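Local coordinates for protein putative TetR transcriptional regulator (Rhodococcus sp., PDB 2I10) that probably binds DNA as a transcriptional regulator of the TetR family, and holds p-nitrophenol in a pocket of its helical ligand-binding domain, at residues Glu75-Arg80 with Leu88-Gly93; Gly93-Phe98 with Glu182-Ala187; Gln103-Gly106 with Val110-Gly113; Asp140-Ala145 with Gly149-Gly154; Ala161-Ala166 with Ile189-Val194. One frame throughout, in Å; residues are numbered along the deposited sequence.

Contact 1 of 5, residues Glu75-Arg80 with Leu88-Gly93; sequences EEAMVR and LDFLTG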
# COMPACT_ATOMS: atom_id res chain seq x y z
N GLU B 75 -17.76 8.92 4.62
CA GLU B 75 -18.83 9.68 5.25
C GLU B 75 -19.75 8.84 6.12
O GLU B 75 -20.06 9.23 7.25
CB GLU B 75 -19.59 10.50 4.20
CG GLU B 75 -18.70 11.67 3.74
CD GLU B 75 -19.27 12.49 2.61
OE1 GLU B 75 -20.18 11.97 1.92
OE2 GLU B 75 -18.80 13.66 2.43
N GLU B 76 -20.14 7.67 5.63
CA GLU B 76 -20.96 6.77 6.43
C GLU B 76 -20.24 6.33 7.69
O GLU B 76 -20.85 6.21 8.75
CB GLU B 76 -21.55 5.60 5.60
CG GLU B 76 -20.69 4.33 5.44
CD GLU B 76 -21.24 3.36 4.35
OE1 GLU B 76 -22.09 3.78 3.50
OE2 GLU B 76 -20.81 2.17 4.34
N ALA B 77 -18.93 6.10 7.59
CA ALA B 77 -18.16 5.74 8.77
C ALA B 77 -18.04 6.93 9.76
O ALA B 77 -18.09 6.74 10.96
CB ALA B 77 -16.78 5.23 8.36
N MSE B 78 -17.90 8.15 9.26
CA MSE B 78 -17.64 9.31 10.13
C MSE B 78 -18.83 9.64 11.04
O MSE B 78 -18.65 10.35 12.03
CB MSE B 78 -17.23 10.53 9.30
CG MSE B 78 -15.91 10.36 8.54
SE MSE B 78 -14.32 10.01 9.66
CE MSE B 78 -14.28 8.08 9.54
N VAL B 79 -20.02 9.11 10.70
CA VAL B 79 -21.26 9.36 11.45
C VAL B 79 -21.30 8.63 12.79
O VAL B 79 -22.10 8.96 13.65
CB VAL B 79 -22.53 9.09 10.56
CG1 VAL B 79 -23.81 9.14 11.35
CG2 VAL B 79 -22.62 10.13 9.47
N ARG B 80 -20.42 7.67 13.01
CA ARG B 80 -20.32 7.01 14.31
C ARG B 80 -20.04 8.02 15.42
O ARG B 80 -19.38 9.04 15.17
CB ARG B 80 -19.25 5.90 14.30
CG ARG B 80 -19.42 4.82 13.20
CD ARG B 80 -20.83 4.26 13.06
NE ARG B 80 -21.19 3.29 14.10
CZ ARG B 80 -21.62 2.04 13.86
NH1 ARG B 80 -21.77 1.58 12.62
NH2 ARG B 80 -21.92 1.24 14.88
N LEU B 88 -12.57 2.83 13.34
CA LEU B 88 -12.78 1.40 13.42
C LEU B 88 -13.72 0.87 12.31
O LEU B 88 -13.37 -0.10 11.60
CB LEU B 88 -13.28 0.98 14.82
CG LEU B 88 -13.74 -0.48 14.90
CD1 LEU B 88 -12.57 -1.46 14.97
CD2 LEU B 88 -14.63 -0.70 16.10
N ASP B 89 -14.90 1.48 12.21
CA ASP B 89 -15.89 1.23 11.18
C ASP B 89 -15.25 1.36 9.81
O ASP B 89 -15.35 0.48 8.97
CB ASP B 89 -16.91 2.35 11.27
CG ASP B 89 -18.33 1.89 11.33
OD1 ASP B 89 -18.67 1.25 12.37
OD2 ASP B 89 -19.10 2.25 10.38
N PHE B 90 -14.61 2.49 9.56
CA PHE B 90 -13.94 2.71 8.29
C PHE B 90 -12.90 1.63 7.93
O PHE B 90 -12.89 1.09 6.80
CB PHE B 90 -13.27 4.06 8.25
CG PHE B 90 -12.76 4.38 6.91
CD1 PHE B 90 -13.63 4.36 5.81
CD2 PHE B 90 -11.42 4.66 6.70
CE1 PHE B 90 -13.17 4.61 4.52
CE2 PHE B 90 -10.95 4.93 5.43
CZ PHE B 90 -11.81 4.90 4.34
N LEU B 91 -12.04 1.32 8.88
CA LEU B 91 -10.93 0.38 8.60
C LEU B 91 -11.40 -1.03 8.37
O LEU B 91 -10.96 -1.68 7.40
CB LEU B 91 -9.83 0.43 9.68
CG LEU B 91 -9.01 1.70 9.83
CD1 LEU B 91 -7.95 1.50 10.98
CD2 LEU B 91 -8.37 2.19 8.51
N THR B 92 -12.31 -1.52 9.22
CA THR B 92 -12.90 -2.85 9.02
C THR B 92 -13.79 -2.97 7.74
O THR B 92 -13.84 -4.02 7.10
CB THR B 92 -13.75 -3.32 10.24
OG1 THR B 92 -14.85 -2.43 10.43
CG2 THR B 92 -12.93 -3.41 11.51
N GLY B 93 -14.50 -1.90 7.40
CA GLY B 93 -15.26 -1.82 6.15
C GLY B 93 -14.37 -1.92 4.92
O GLY B 93 -14.72 -2.59 3.95

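Contact 2 of 5, residues Gly93-Phe98 with Glu182-Ala187; sequences GRVEVF and EELTAA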
# COMPACT_ATOMS: atom_id res chain seq x y z
N GLY B 93 -14.50 -1.90 7.40
CA GLY B 93 -15.26 -1.82 6.15
C GLY B 93 -14.37 -1.92 4.92
O GLY B 93 -14.72 -2.59 3.95
N ARG B 94 -13.20 -1.27 4.97
CA ARG B 94 -12.24 -1.30 3.89
C ARG B 94 -11.72 -2.71 3.74
O ARG B 94 -11.57 -3.20 2.62
CB ARG B 94 -11.06 -0.34 4.10
CG ARG B 94 -11.32 1.16 3.84
CD ARG B 94 -12.67 1.40 3.19
NE ARG B 94 -12.58 1.53 1.76
CZ ARG B 94 -13.61 1.44 0.93
NH1 ARG B 94 -14.84 1.18 1.38
NH2 ARG B 94 -13.41 1.60 -0.36
N VAL B 95 -11.44 -3.37 4.85
CA VAL B 95 -10.95 -4.74 4.81
C VAL B 95 -12.00 -5.67 4.14
O VAL B 95 -11.64 -6.58 3.42
CB VAL B 95 -10.54 -5.27 6.22
CG1 VAL B 95 -10.32 -6.79 6.18
CG2 VAL B 95 -9.24 -4.60 6.70
N GLU B 96 -13.28 -5.46 4.39
CA GLU B 96 -14.32 -6.17 3.67
C GLU B 96 -14.23 -5.90 2.15
O GLU B 96 -14.22 -6.84 1.38
CB GLU B 96 -15.73 -5.81 4.20
CG GLU B 96 -15.97 -6.00 5.74
CD GLU B 96 -17.34 -5.36 6.24
OE1 GLU B 96 -17.81 -4.33 5.66
OE2 GLU B 96 -17.92 -5.87 7.22
N VAL B 97 -14.18 -4.64 1.73
CA VAL B 97 -14.05 -4.29 0.31
C VAL B 97 -12.77 -4.90 -0.32
O VAL B 97 -12.85 -5.50 -1.39
CB VAL B 97 -14.13 -2.76 0.04
CG1 VAL B 97 -13.65 -2.42 -1.38
CG2 VAL B 97 -15.55 -2.28 0.20
N PHE B 98 -11.64 -4.78 0.37
CA PHE B 98 -10.32 -5.21 -0.14
C PHE B 98 -10.21 -6.72 -0.33
O PHE B 98 -9.42 -7.23 -1.16
CB PHE B 98 -9.24 -4.84 0.86
CG PHE B 98 -9.05 -3.38 1.05
CD1 PHE B 98 -9.48 -2.47 0.09
CD2 PHE B 98 -8.39 -2.91 2.17
CE1 PHE B 98 -9.27 -1.13 0.26
CE2 PHE B 98 -8.13 -1.59 2.33
CZ PHE B 98 -8.60 -0.69 1.39
N GLU B 182 -9.89 -12.92 8.11
CA GLU B 182 -10.07 -12.84 9.56
C GLU B 182 -8.84 -12.21 10.24
O GLU B 182 -8.94 -11.42 11.19
CB GLU B 182 -10.42 -14.22 10.16
CG GLU B 182 -11.69 -14.86 9.57
CD GLU B 182 -12.09 -16.19 10.23
OE1 GLU B 182 -11.71 -16.45 11.40
OE2 GLU B 182 -12.81 -16.98 9.57
N GLU B 183 -7.67 -12.58 9.73
CA GLU B 183 -6.43 -12.01 10.20
C GLU B 183 -6.33 -10.50 9.88
O GLU B 183 -5.87 -9.70 10.71
CB GLU B 183 -5.28 -12.75 9.55
CG GLU B 183 -3.93 -12.35 10.03
CD GLU B 183 -2.87 -13.34 9.57
OE1 GLU B 183 -3.09 -14.55 9.71
OE2 GLU B 183 -1.81 -12.89 9.10
N LEU B 184 -6.74 -10.11 8.67
CA LEU B 184 -6.67 -8.69 8.29
C LEU B 184 -7.67 -7.84 9.08
O LEU B 184 -7.39 -6.70 9.45
CB LEU B 184 -6.85 -8.51 6.77
CG LEU B 184 -6.11 -7.31 6.18
CD1 LEU B 184 -4.63 -7.31 6.58
CD2 LEU B 184 -6.26 -7.21 4.67
N THR B 185 -8.84 -8.42 9.34
CA THR B 185 -9.86 -7.77 10.16
C THR B 185 -9.34 -7.57 11.58
O THR B 185 -9.53 -6.49 12.15
CB THR B 185 -11.17 -8.61 10.15
OG1 THR B 185 -11.74 -8.55 8.83
CG2 THR B 185 -12.16 -8.09 11.19
N ALA B 186 -8.67 -8.60 12.15
CA ALA B 186 -8.03 -8.46 13.46
C ALA B 186 -6.97 -7.35 13.42
O ALA B 186 -6.93 -6.51 14.30
CB ALA B 186 -7.45 -9.81 13.96
N ALA B 187 -6.18 -7.29 12.36
CA ALA B 187 -5.21 -6.21 12.19
C ALA B 187 -5.84 -4.81 12.14
O ALA B 187 -5.27 -3.86 12.71
CB ALA B 187 -4.35 -6.45 10.95

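Contact 3 of 5, residues Gln103-Gly106 with Val110-Gly113; sequences QPFG and VQAG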
# COMPACT_ATOMS: atom_id res chain seq x y z
N GLN B 103 -8.00 -9.28 -4.39
CA GLN B 103 -7.63 -8.27 -5.37
C GLN B 103 -6.16 -7.88 -5.38
O GLN B 103 -5.76 -7.10 -4.50
CB GLN B 103 -8.46 -7.01 -5.01
CG GLN B 103 -8.65 -6.03 -6.14
CD GLN B 103 -7.48 -5.11 -6.34
OE1 GLN B 103 -6.66 -5.32 -7.21
NE2 GLN B 103 -7.41 -4.06 -5.53
N PRO B 104 -5.37 -8.34 -6.39
CA PRO B 104 -3.88 -8.31 -6.31
C PRO B 104 -3.18 -6.97 -6.60
O PRO B 104 -1.98 -6.88 -6.41
CB PRO B 104 -3.45 -9.34 -7.36
CG PRO B 104 -4.51 -9.25 -8.42
CD PRO B 104 -5.82 -8.89 -7.69
N PHE B 105 -3.91 -5.97 -7.09
CA PHE B 105 -3.31 -4.66 -7.42
C PHE B 105 -3.23 -3.70 -6.21
O PHE B 105 -2.46 -2.72 -6.21
CB PHE B 105 -4.10 -3.99 -8.56
CG PHE B 105 -4.01 -4.72 -9.87
CD1 PHE B 105 -5.04 -5.55 -10.29
CD2 PHE B 105 -2.88 -4.59 -10.67
CE1 PHE B 105 -4.96 -6.22 -11.48
CE2 PHE B 105 -2.78 -5.28 -11.87
CZ PHE B 105 -3.83 -6.10 -12.28
N GLY B 106 -4.04 -3.97 -5.19
CA GLY B 106 -4.22 -3.02 -4.13
C GLY B 106 -5.14 -1.95 -4.70
O GLY B 106 -5.62 -2.07 -5.85
N VAL B 110 -2.32 2.91 -3.87
CA VAL B 110 -1.21 1.96 -3.80
C VAL B 110 -0.56 1.84 -5.20
O VAL B 110 0.63 2.06 -5.35
CB VAL B 110 -1.64 0.58 -3.23
CG1 VAL B 110 -0.58 -0.49 -3.53
CG2 VAL B 110 -1.91 0.67 -1.70
N GLN B 111 -1.37 1.54 -6.22
CA GLN B 111 -0.91 1.47 -7.63
C GLN B 111 -0.18 2.74 -8.13
O GLN B 111 0.90 2.63 -8.78
CB GLN B 111 -2.11 1.13 -8.53
CG GLN B 111 -2.49 -0.35 -8.46
CD GLN B 111 -1.38 -1.24 -9.05
OE1 GLN B 111 -0.87 -0.95 -10.15
NE2 GLN B 111 -1.00 -2.32 -8.34
N ALA B 112 -0.76 3.92 -7.85
CA ALA B 112 -0.14 5.20 -8.25
C ALA B 112 1.22 5.43 -7.58
O ALA B 112 2.03 6.18 -8.10
CB ALA B 112 -1.08 6.37 -7.94
N GLY B 113 1.45 4.78 -6.43
CA GLY B 113 2.69 4.96 -5.67
C GLY B 113 3.85 4.11 -6.20
O GLY B 113 5.00 4.27 -5.74

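Contact 4 of 5, residues Asp140-Ala145 with Gly149-Gly154; sequences DRFEKA and GDLPAG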
# COMPACT_ATOMS: atom_id res chain seq x y z
N ASP B 140 -11.66 16.69 10.18
CA ASP B 140 -12.92 17.32 10.62
C ASP B 140 -13.49 16.43 11.70
O ASP B 140 -13.97 16.93 12.71
CB ASP B 140 -13.95 17.41 9.48
CG ASP B 140 -13.63 18.49 8.48
OD1 ASP B 140 -12.83 19.39 8.83
OD2 ASP B 140 -14.19 18.47 7.33
N ARG B 141 -13.42 15.11 11.50
CA ARG B 141 -13.96 14.18 12.54
C ARG B 141 -13.20 14.31 13.88
O ARG B 141 -13.81 14.23 14.97
CB ARG B 141 -13.92 12.71 12.09
CG ARG B 141 -14.70 11.70 12.96
CD ARG B 141 -16.18 12.08 13.10
NE ARG B 141 -16.91 11.37 14.15
CZ ARG B 141 -16.94 11.76 15.43
NH1 ARG B 141 -16.27 12.81 15.84
NH2 ARG B 141 -17.66 11.10 16.30
N PHE B 142 -11.89 14.52 13.78
CA PHE B 142 -11.00 14.66 14.95
C PHE B 142 -11.29 15.98 15.69
O PHE B 142 -11.27 16.02 16.92
CB PHE B 142 -9.54 14.52 14.54
CG PHE B 142 -9.13 13.09 14.16
CD1 PHE B 142 -9.97 12.01 14.39
CD2 PHE B 142 -7.88 12.82 13.58
CE1 PHE B 142 -9.58 10.71 14.10
CE2 PHE B 142 -7.52 11.52 13.28
CZ PHE B 142 -8.36 10.46 13.55
N GLU B 143 -11.62 17.03 14.92
CA GLU B 143 -11.94 18.36 15.45
C GLU B 143 -13.26 18.30 16.26
O GLU B 143 -13.35 18.88 17.37
CB GLU B 143 -12.00 19.39 14.31
CG GLU B 143 -12.36 20.79 14.72
CD GLU B 143 -12.62 21.71 13.55
OE1 GLU B 143 -13.57 21.44 12.76
OE2 GLU B 143 -11.92 22.75 13.44
N LYS B 144 -14.22 17.55 15.74
CA LYS B 144 -15.49 17.32 16.42
C LYS B 144 -15.30 16.46 17.65
O LYS B 144 -15.90 16.71 18.67
CB LYS B 144 -16.47 16.63 15.45
CG LYS B 144 -17.70 16.01 16.07
CD LYS B 144 -18.58 15.37 15.00
CE LYS B 144 -19.86 14.70 15.60
NZ LYS B 144 -20.43 15.37 16.82
N ALA B 145 -14.49 15.40 17.54
CA ALA B 145 -14.18 14.59 18.71
C ALA B 145 -13.46 15.32 19.84
O ALA B 145 -13.65 14.97 21.00
CB ALA B 145 -13.45 13.27 18.33
N GLY B 149 -15.16 15.54 23.23
CA GLY B 149 -14.32 15.11 24.33
C GLY B 149 -13.96 13.63 24.31
O GLY B 149 -13.39 13.15 25.27
N ASP B 150 -14.28 12.90 23.24
CA ASP B 150 -13.86 11.49 23.15
C ASP B 150 -12.44 11.36 22.62
O ASP B 150 -11.84 10.32 22.72
CB ASP B 150 -14.82 10.64 22.31
CG ASP B 150 -15.04 11.20 20.91
OD1 ASP B 150 -15.92 12.07 20.75
OD2 ASP B 150 -14.35 10.75 19.97
N LEU B 151 -11.92 12.42 22.02
CA LEU B 151 -10.49 12.52 21.70
C LEU B 151 -9.85 13.39 22.77
O LEU B 151 -10.30 14.50 23.02
CB LEU B 151 -10.28 13.11 20.31
CG LEU B 151 -9.15 12.60 19.43
CD1 LEU B 151 -9.07 11.05 19.35
CD2 LEU B 151 -9.34 13.21 18.04
N PRO B 152 -8.82 12.85 23.45
CA PRO B 152 -8.15 13.60 24.53
C PRO B 152 -7.58 14.91 24.03
O PRO B 152 -7.05 14.95 22.92
CB PRO B 152 -7.01 12.67 24.98
CG PRO B 152 -6.98 11.55 24.01
CD PRO B 152 -8.26 11.51 23.25
N ALA B 153 -7.67 15.96 24.85
CA ALA B 153 -7.19 17.28 24.44
C ALA B 153 -5.69 17.20 24.22
O ALA B 153 -5.01 16.49 24.92
CB ALA B 153 -7.53 18.32 25.50
N GLY B 154 -5.16 17.92 23.22
CA GLY B 154 -3.72 17.86 22.96
C GLY B 154 -3.36 16.71 22.00
O GLY B 154 -2.20 16.50 21.70
O HOH W 1 -17.15 12.91 18.46

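Contact 5 of 5, residues Ala161-Ala166 with Ile189-Val194; sequences ARYVMA and ILAAQV. With NPO (p-nitrophenol), chain C.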
# COMPACT_ATOMS: atom_id res chain seq x y z
N ALA B 161 -4.33 11.70 11.73
CA ALA B 161 -4.89 11.59 10.36
C ALA B 161 -3.96 10.87 9.39
O ALA B 161 -4.38 10.02 8.64
CB ALA B 161 -5.24 12.98 9.79
N ARG B 162 -2.68 11.26 9.39
CA ARG B 162 -1.67 10.62 8.56
C ARG B 162 -1.55 9.15 8.94
O ARG B 162 -1.43 8.29 8.09
CB ARG B 162 -0.32 11.37 8.74
CG ARG B 162 0.77 11.04 7.70
CD ARG B 162 0.34 11.39 6.25
NE ARG B 162 0.19 12.83 6.07
CZ ARG B 162 -0.15 13.45 4.93
NH1 ARG B 162 -0.42 12.75 3.83
NH2 ARG B 162 -0.25 14.77 4.92
N TYR B 163 -1.60 8.85 10.22
CA TYR B 163 -1.52 7.46 10.60
C TYR B 163 -2.71 6.67 10.04
O TYR B 163 -2.53 5.56 9.57
CB TYR B 163 -1.45 7.29 12.11
CG TYR B 163 -1.87 5.91 12.52
CD1 TYR B 163 -0.97 4.85 12.49
CD2 TYR B 163 -3.17 5.66 12.92
CE1 TYR B 163 -1.37 3.58 12.86
CE2 TYR B 163 -3.59 4.39 13.26
CZ TYR B 163 -2.67 3.36 13.24
OH TYR B 163 -3.07 2.07 13.62
N VAL B 164 -3.92 7.22 10.13
CA VAL B 164 -5.13 6.54 9.60
C VAL B 164 -5.01 6.27 8.12
O VAL B 164 -5.44 5.22 7.67
CB VAL B 164 -6.47 7.33 9.88
CG1 VAL B 164 -7.70 6.67 9.17
CG2 VAL B 164 -6.73 7.44 11.40
N MSE B 165 -4.46 7.23 7.36
CA MSE B 165 -4.23 7.07 5.94
C MSE B 165 -3.22 5.94 5.66
O MSE B 165 -3.43 5.10 4.80
CB MSE B 165 -3.71 8.37 5.36
CG MSE B 165 -4.75 9.58 5.41
SE MSE B 165 -3.83 11.23 4.95
CE MSE B 165 -3.56 11.01 3.03
N ALA B 166 -2.09 5.97 6.37
CA ALA B 166 -1.11 4.86 6.35
C ALA B 166 -1.76 3.52 6.69
O ALA B 166 -1.56 2.52 5.98
CB ALA B 166 0.06 5.18 7.31
N ILE B 189 -8.74 -3.88 13.49
CA ILE B 189 -9.18 -3.65 14.86
C ILE B 189 -8.02 -3.18 15.75
O ILE B 189 -8.19 -2.22 16.50
CB ILE B 189 -9.87 -4.90 15.47
CG1 ILE B 189 -11.24 -5.10 14.79
CG2 ILE B 189 -10.07 -4.75 16.97
CD1 ILE B 189 -11.93 -6.47 15.08
N LEU B 190 -6.86 -3.82 15.65
CA LEU B 190 -5.66 -3.31 16.35
C LEU B 190 -5.25 -1.92 15.86
O LEU B 190 -4.86 -1.05 16.65
CB LEU B 190 -4.49 -4.28 16.16
CG LEU B 190 -4.59 -5.66 16.78
CD1 LEU B 190 -3.46 -6.53 16.24
CD2 LEU B 190 -4.50 -5.55 18.29
N ALA B 191 -5.36 -1.69 14.55
CA ALA B 191 -4.94 -0.39 14.02
C ALA B 191 -5.81 0.73 14.57
O ALA B 191 -5.31 1.80 14.90
CB ALA B 191 -4.92 -0.37 12.47
N ALA B 192 -7.12 0.45 14.70
CA ALA B 192 -8.07 1.44 15.19
C ALA B 192 -7.77 1.88 16.64
O ALA B 192 -8.08 3.02 17.03
CB ALA B 192 -9.49 0.93 15.07
N GLN B 193 -7.14 1.00 17.40
CA GLN B 193 -6.79 1.25 18.80
C GLN B 193 -5.98 2.51 18.99
O GLN B 193 -6.01 3.11 20.05
CB GLN B 193 -5.98 0.07 19.38
CG GLN B 193 -6.79 -1.02 20.04
CD GLN B 193 -5.93 -2.26 20.41
OE1 GLN B 193 -4.68 -2.22 20.37
NE2 GLN B 193 -6.60 -3.36 20.78
N VAL B 194 -5.23 2.90 17.96
CA VAL B 194 -4.44 4.12 17.99
C VAL B 194 -5.29 5.39 18.08
O VAL B 194 -4.82 6.40 18.58
CB VAL B 194 -3.48 4.18 16.78
CG1 VAL B 194 -2.71 5.51 16.77
CG2 VAL B 194 -2.50 2.97 16.85
C1 NPO C . 0.39 16.57 2.31
C2 NPO C . 1.37 16.45 1.34
C3 NPO C . 1.32 15.44 0.41
C4 NPO C . 0.30 14.54 0.44
C5 NPO C . -0.70 14.63 1.39
C6 NPO C . -0.66 15.65 2.33
OH NPO C . 0.33 13.56 -0.51
N1 NPO C . 0.54 17.66 3.21
O2 NPO C . 1.48 18.44 3.00
O3 NPO C . -0.22 17.87 4.16

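Contact 1 of 5, residues Glu75-Arg80 with Leu88-Gly93
One face of the R80 guanidinium carries the D89 carboxylate: D89 OD1 stands 3.0 Å above the guanidinium plane of R80, displaced toward its rim. The two planes are inclined at 60°, and the side chains cross at about a right angle. R80 NH1 and D89 OD1 form a salt bridge at 3.1 Å, but the oxygen is so far out of plane that no N-H points at it, and the attraction is purely one of charge. R80 NH2 has its stronger partner in E85, with which it makes a salt bridge. Bends at chi2 and chi3 curl the R80 chain, bringing R80 CG to 3.6 Å from D89 CG, so that aliphatic carbon as well as charge lies against the carboxylate. The other flat group, the F90 ring, is met obliquely by the methyl of A77. The packing here joins helix 71-78 to helix 83-98, consecutive helices of the all-helical TetR-type fold, where the chain turns back after R80. A77 carries the apolar part: A77 CB lies 3.7 Å from F90 CB and comes equally near the backbone N of F90. With CG anti to the backbone N (chi1 -172°), the F90 ring runs on to V168 of helix 157-177. The selenomethionine M78 starts away from the second helix, but its terminal methyl comes back to it, M78 CE standing 4.3 Å from F90 CB. Within the second helix, T92 OG1 donates to L88 O at 3.0 Å, from the opposite face of that carbonyl to T92 N.

Contact 2 of 5, residues Gly93-Phe98 with Glu182-Ala187
V95 packs its two methyls against L184 and T185, setting helix 83-98 against helix 181-192 in the C-terminal, all-helical domain of this TetR-type protein. The valine crosses both partners at a slant, and the two branches divide the work. V95 CG1, anti to the backbone N (chi1 168°), meets both neighbours, 3.9 Å from L184 CB and 3.5 Å from T185 OG1. V95 CG2 meets L184 alone, 3.9 Å from L184 O, with L184 CG a little farther off. The contact is therefore one branched residue pressed against the start of two side chains. The helix backbones come close together, the CA atoms of V95 and T185 being 6.2 Å apart. Cutting V95 back to an alanine removes both methyls and would probably leave L184 CB and T185 OG1 without CG1 against them, opening a gap between the two helices. The rest of L184 packs on E174 and A175 of helix 157-177 and on R162 of the second subunit. Helix 181-192 thus has the V95 helix on one flank and the partner subunit on another, consistent with the helical dimer interfaces of TetR regulators. F98, one turn after V95, is likewise buried on helix 157-177, against S172 and A175. T185 OG1, anti to the carbonyl carbon (chi1 -69°), is hydrogen-bonded to R181 O one turn back, while V95 CG1 rests against it.

Contact 3 of 5, residues Gln103-Gly106 with Val110-Gly113
A buried hydrogen bond from the side-chain amide of Q111 to the backbone carbonyl of F105 joins the turn at the end of the link after helix 83-98 to helix 108-112, at a place where the second subunit packs against the chain. Q111 NE2 donates to F105 O at 2.6 Å, nearly straight at 167°, and the donor arrives in the carbonyl plane on a lone pair. Because F105 O lies in the amide plane of Q111 too, both flat groups are aligned for the bond. Q111 NE2 also lies at the edge of the F105 ring, near its plane, 3.5 Å from F105 CB, with the ring and the amide almost perpendicular. The glutamine gets there by a bend at chi2 (-66°), which brings its amide to the F105 carbonyl and lays Q111 CG 3.3 Å from F105 O. Residues Q103 to G106 form a type I beta turn braced by its own first side chain: Q103 OE1 accepts from F105 N, and Q103 NE2 donates to G106 O at 2.7 Å, approaching from above that carbonyl plane. G106 has positive phi, and a CB on it would lie only 3.0 Å from V110 CG1. The next residue, C107, is tied by a disulfide to C68. V110 CG1 also packs here, 4.0 Å from F105 O. Q111 is also bonded across the dimer, NE2 to A112 O and OE1 to L114 N, both of the second subunit. Every polar atom of this buried amide is therefore used, which probably fixes its rotation and couples the turn to the subunit interface.

Contact 4 of 5, residues Asp140-Ala145 with Gly149-Gly154
D150 folds back over A145 at the C-terminal end of helix 121-148, a long helix of the all-helical TetR-type C-terminal domain, where the chain enters the loop before helix 157-177. From its CB the carboxylate is set between the backbone N and the carbonyl carbon (chi1 55°), which brings it back to the helix. D150 CG then lies 3.7 Å from A145 CB. Of the two oxygens, D150 OD2 presses closest on the alanine methyl, 3.1 Å from A145 CB, and accepts a hydrogen bond from A83 N at the start of helix 83-98. D150 OD1 accepts a hydrogen bond from water 1 at 2.7 Å, and that water in turn accepts from R141 NH1. The arginine's other nitrogens are spent on the backbone of the 75-80 segment, NH2 on R80 O and, weakly, NE on M78 O. The helix ends at G149, which leaves the helical conformation with positive phi, and at its backbone angles a side chain would jam against the preceding carbonyl. A145 O accepts from G149 N at 2.8 Å and, almost straight (171°), from L151 N, the donors coming from opposite faces of its plane. L151 CB meets A145 CB, and L151 CD2 lies 3.7 Å from F142 CB, obliquely to the aromatic ring. F142 continues this apolar layer to V87, L160 and V164. Polar and apolar layers thus meet at A145: its carbonyl finds donors in G149 and L151, while the nearby R141, linked through water, would probably favour an ionised D150.

Contact 5 of 5, residues Ala161-Ala166 with Ile189-Val194
The one hydrogen bond between the segments runs from Y163 OH to A191 O at 2.6 Å, the donor tilted 22° from the carbonyl plane. A191 O lies near the plane of the tyrosine ring, at its edge, and also accepts from V194 N. The ring reaches across because Y163 CG is anti to the backbone N (chi1 159°), which directs it out from helix 157-177 to helix 181-192. The hydroxyl is also weakly bonded to Y163 OH of the second subunit. A second kind of contact is CH-pi: V194 CG1 sits over one face of the Y163 ring, 4.0 Å from its centroid. Apolar packing completes the fit, with V194 CB at 3.5 Å from Y163 CE2. V194 CG2 leans on the hydroxyl, and A191 CB lies 3.3 Å from Y163 OH. Helices 157-177 and 181-192 both contribute to the dimer interface, consistent with TetR regulators, and A191 and V194 also touch Y163 and V194 of the second subunit. A phenylalanine in place of Y163 would probably leave A191 O with V194 N alone of these two donors and remove the weak bond to Y163 OH of the second subunit. Charge pairing belongs to R162, one residue before, which makes salt bridges with E174 and E183 of the second subunit. Its guanidinium turns an edge to the p-nitrophenol ring, near C5, in the pocket it shares with R131, E132 and R135.

Following the chain, contact 1 closes the short turn between helices 71-78 and 83-98. Helix 83-98 then runs into contact 2, whose second segment comes only in helix 181-192, so that it closes a large loop. Contacts 3 and 4 are nested in that loop: the first joins the turn before helix 108-112 to that helix, the second closes the end of helix 121-148. Contact 5 crosses contact 2, as helix 157-177 enters before, and 189-194 after, the partner segment 182-187. Contacts 2, 3 and 5 all touch the second subunit. Contact 4 touches contact 1 through R141 and contact 5 through F142, tying the far end of helix 121-148 to the helices beside it.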